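PDB 7DLA: nucleoside permease NupG from Escherichia coli K-12, which carries purine and pyrimidine nucleosides across the inner membrane, driven by the proton motive force. Local coordinates for residues Val283-Ile288 with Phe396-Met401. The protein carries 1 engineered substitution. Numbering follows the deposited sequence.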
ATOM      1  N   VAL A 283     -15.655 -14.579  -0.854  1.00 61.49           N
ATOM      2  CA  VAL A 283     -14.434 -14.008  -1.414  1.00 61.68           C
ATOM      3  C   VAL A 283     -13.548 -13.449  -0.300  1.00 61.49           C
ATOM      4  O   VAL A 283     -12.322 -13.661  -0.292  1.00 61.16           O
ATOM      5  CB  VAL A 283     -14.780 -12.971  -2.494  1.00 62.18           C
ATOM      6  CG1 VAL A 283     -13.706 -11.921  -2.589  1.00 62.92           C
ATOM      7  CG2 VAL A 283     -14.958 -13.688  -3.834  1.00 62.40           C
ATOM      8  N   MET A 284     -14.162 -12.785   0.688  1.00 61.64           N
ATOM      9  CA  MET A 284     -13.418 -12.331   1.864  1.00 62.26           C
ATOM     10  C   MET A 284     -12.765 -13.499   2.612  1.00 61.77           C
ATOM     11  O   MET A 284     -11.647 -13.373   3.142  1.00 61.58           O
ATOM     12  CB  MET A 284     -14.347 -11.541   2.791  1.00 64.88           C
ATOM     13  CG  MET A 284     -14.216 -10.007   2.692  1.00 65.49           C
ATOM     14  SD  MET A 284     -15.201  -9.106   3.934  1.00 70.23           S
ATOM     15  CE  MET A 284     -16.797  -9.891   3.675  1.00 67.60           C
ATOM     16  N   MET A 285     -13.436 -14.647   2.655  1.00 61.39           N
ATOM     17  CA  MET A 285     -12.831 -15.814   3.279  1.00 61.47           C
ATOM     18  C   MET A 285     -11.633 -16.303   2.482  1.00 60.82           C
ATOM     19  O   MET A 285     -10.644 -16.754   3.069  1.00 60.51           O
ATOM     20  CB  MET A 285     -13.852 -16.936   3.414  1.00 63.11           C
ATOM     21  CG  MET A 285     -13.426 -18.114   4.306  1.00 64.10           C
ATOM     22  SD  MET A 285     -13.400 -17.737   6.087  1.00 66.61           S
ATOM     23  CE  MET A 285     -12.118 -18.842   6.669  1.00 66.05           C
ATOM     24  N   ILE A 286     -11.712 -16.257   1.146  1.00 60.87           N
ATOM     25  CA  ILE A 286     -10.573 -16.679   0.328  1.00 60.26           C
ATOM     26  C   ILE A 286      -9.378 -15.783   0.626  1.00 60.03           C
ATOM     27  O   ILE A 286      -8.222 -16.228   0.661  1.00 59.32           O
ATOM     28  CB  ILE A 286     -10.921 -16.652  -1.172  1.00 60.42           C
ATOM     29  CG1 ILE A 286     -12.174 -17.452  -1.474  1.00 60.24           C
ATOM     30  CG2 ILE A 286      -9.872 -17.387  -1.934  1.00 60.05           C
ATOM     31  CD1 ILE A 286     -12.689 -17.278  -2.890  1.00 59.29           C
ATOM     32  N   SER A 287      -9.644 -14.506   0.868  1.00 60.46           N
ATOM     33  CA  SER A 287      -8.562 -13.609   1.250  1.00 60.74           C
ATOM     34  C   SER A 287      -7.943 -14.033   2.578  1.00 59.73           C
ATOM     35  O   SER A 287      -6.718 -14.170   2.705  1.00 59.59           O
ATOM     36  CB  SER A 287      -9.081 -12.175   1.324  1.00 61.94           C
ATOM     37  OG  SER A 287      -8.404 -11.445   2.325  1.00 62.37           O
ATOM     38  N   ILE A 288      -8.779 -14.236   3.586  1.00 59.80           N
ATOM     39  CA  ILE A 288      -8.252 -14.532   4.912  1.00 59.34           C
ATOM     40  C   ILE A 288      -7.480 -15.851   4.924  1.00 57.81           C
ATOM     41  O   ILE A 288      -6.459 -15.985   5.601  1.00 56.83           O
ATOM     42  CB  ILE A 288      -9.399 -14.532   5.927  1.00 60.80           C
ATOM     43  CG1 ILE A 288      -9.637 -13.123   6.433  1.00 61.09           C
ATOM     44  CG2 ILE A 288      -9.085 -15.440   7.070  1.00 66.06           C
ATOM     45  CD1 ILE A 288     -10.929 -13.006   7.140  1.00 62.34           C
ATOM     46  N   PHE A 396     -10.565 -17.953  12.123  1.00 57.95           N
ATOM     47  CA  PHE A 396     -11.536 -18.561  13.027  1.00 57.65           C
ATOM     48  C   PHE A 396     -12.633 -17.574  13.351  1.00 59.56           C
ATOM     49  O   PHE A 396     -13.817 -17.861  13.166  1.00 60.68           O
ATOM     50  CB  PHE A 396     -10.881 -19.029  14.324  1.00 55.03           C
ATOM     51  CG  PHE A 396     -10.144 -20.304  14.187  1.00 53.73           C
ATOM     52  CD1 PHE A 396     -10.178 -21.011  12.995  1.00 54.09           C
ATOM     53  CD2 PHE A 396      -9.446 -20.816  15.249  1.00 52.59           C
ATOM     54  CE1 PHE A 396      -9.505 -22.201  12.859  1.00 51.50           C
ATOM     55  CE2 PHE A 396      -8.791 -21.989  15.126  1.00 52.68           C
ATOM     56  CZ  PHE A 396      -8.809 -22.689  13.922  1.00 52.15           C
ATOM     57  N   ALA A 397     -12.240 -16.390  13.821  1.00 58.88           N
ATOM     58  CA  ALA A 397     -13.230 -15.402  14.203  1.00 60.02           C
ATOM     59  C   ALA A 397     -14.102 -15.015  13.023  1.00 62.03           C
ATOM     60  O   ALA A 397     -15.289 -14.708  13.193  1.00 63.20           O
ATOM     61  CB  ALA A 397     -12.555 -14.185  14.797  1.00 59.49           C
ATOM     62  N   PHE A 398     -13.549 -15.008  11.811  1.00 62.72           N
ATOM     63  CA  PHE A 398     -14.413 -14.622  10.706  1.00 63.73           C
ATOM     64  C   PHE A 398     -15.425 -15.711  10.402  1.00 65.50           C
ATOM     65  O   PHE A 398     -16.590 -15.407  10.139  1.00 66.94           O
ATOM     66  CB  PHE A 398     -13.580 -14.284   9.476  1.00 63.02           C
ATOM     67  CG  PHE A 398     -14.387 -13.705   8.344  1.00 65.75           C
ATOM     68  CD1 PHE A 398     -14.616 -12.340   8.276  1.00 65.90           C
ATOM     69  CD2 PHE A 398     -14.931 -14.518   7.368  1.00 66.73           C
ATOM     70  CE1 PHE A 398     -15.355 -11.798   7.244  1.00 66.20           C
ATOM     71  CE2 PHE A 398     -15.682 -13.978   6.339  1.00 66.50           C
ATOM     72  CZ  PHE A 398     -15.888 -12.621   6.278  1.00 67.99           C
ATOM     73  N   MET A 399     -14.991 -16.970  10.471  1.00 65.80           N
ATOM     74  CA  MET A 399     -15.894 -18.108  10.333  1.00 68.68           C
ATOM     75  C   MET A 399     -17.033 -18.057  11.359  1.00 68.17           C
ATOM     76  O   MET A 399     -18.197 -18.318  11.018  1.00 69.03           O
ATOM     77  CB  MET A 399     -15.072 -19.379  10.462  1.00 69.87           C
ATOM     78  CG  MET A 399     -14.885 -20.153   9.172  1.00 74.80           C
ATOM     79  SD  MET A 399     -13.551 -21.350   9.379  1.00101.33           S
ATOM     80  CE  MET A 399     -13.552 -22.188   7.790  1.00 90.58           C
ATOM     81  N   ALA A 400     -16.716 -17.712  12.612  1.00 66.62           N
ATOM     82  CA  ALA A 400     -17.758 -17.431  13.593  1.00 66.19           C
ATOM     83  C   ALA A 400     -18.719 -16.381  13.059  1.00 67.62           C
ATOM     84  O   ALA A 400     -19.914 -16.646  12.938  1.00 72.91           O
ATOM     85  CB  ALA A 400     -17.162 -16.989  14.927  1.00 64.44           C
ATOM     86  N   MET A 401     -18.216 -15.194  12.697  1.00 66.69           N
ATOM     87  CA  MET A 401     -19.135 -14.138  12.267  1.00 67.37           C
ATOM     88  C   MET A 401     -19.996 -14.533  11.056  1.00 69.00           C
ATOM     89  O   MET A 401     -21.158 -14.116  10.993  1.00 69.03           O
ATOM     90  CB  MET A 401     -18.416 -12.826  11.951  1.00 69.73           C
ATOM     91  CG  MET A 401     -19.028 -12.093  10.711  1.00 67.68           C
ATOM     92  SD  MET A 401     -18.598 -10.366  10.444  1.00 72.25           S
ATOM     93  CE  MET A 401     -19.475 -10.071   8.933  1.00 68.90           C
TER
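Phe398 holds its CG anti to the backbone N (chi1 -173°), which sends the ring across to the other helix, where Met284, Met285 and Ile288 receive it. Met285 also has its CG anti, and a bend at chi2 (72°) brings its sulfur alongside the ring, SD lying 3.8 Å from Phe398 CD2. Met284 crosses the phenylalanine roughly at a right angle; its bent chain sets Met284 CE at the ring's edge, 3.9 Å from Phe398 CZ. Both sulfurs make Met-aromatic contacts, obliquely, Met284 SD 5.3 Å and Met285 SD 5.0 Å from the centroid of the Phe398 ring. Buried Ile288 suits its place because its apolar branched chain carries CD1 to the base of the ring, 3.7 Å from Phe398 CG. The segments lie in the transmembrane spans 281-300 and 380-403 of this major facilitator superfamily transporter; the axes of these two short segments run nearly antiparallel (166°) and approach to 10.7 Å. At that spacing a flat, rigid ring spans much of the gap, while unbranched, flexible methionines can fit their ends to its outline. Were Phe398 replaced by an alanine, the ring's place between the helices is likely to be left as a gap and both methionine sulfurs to lose their aromatic partner. Helix 208-222 adds to the same apolar layer: Phe216 meets the Phe398 ring and, with Leu220, touches Ile288. Towards the protein surface Met285 CE touches Met399 CE at 3.8 Å, an apolar pairing suited to a membrane-embedded helix pair.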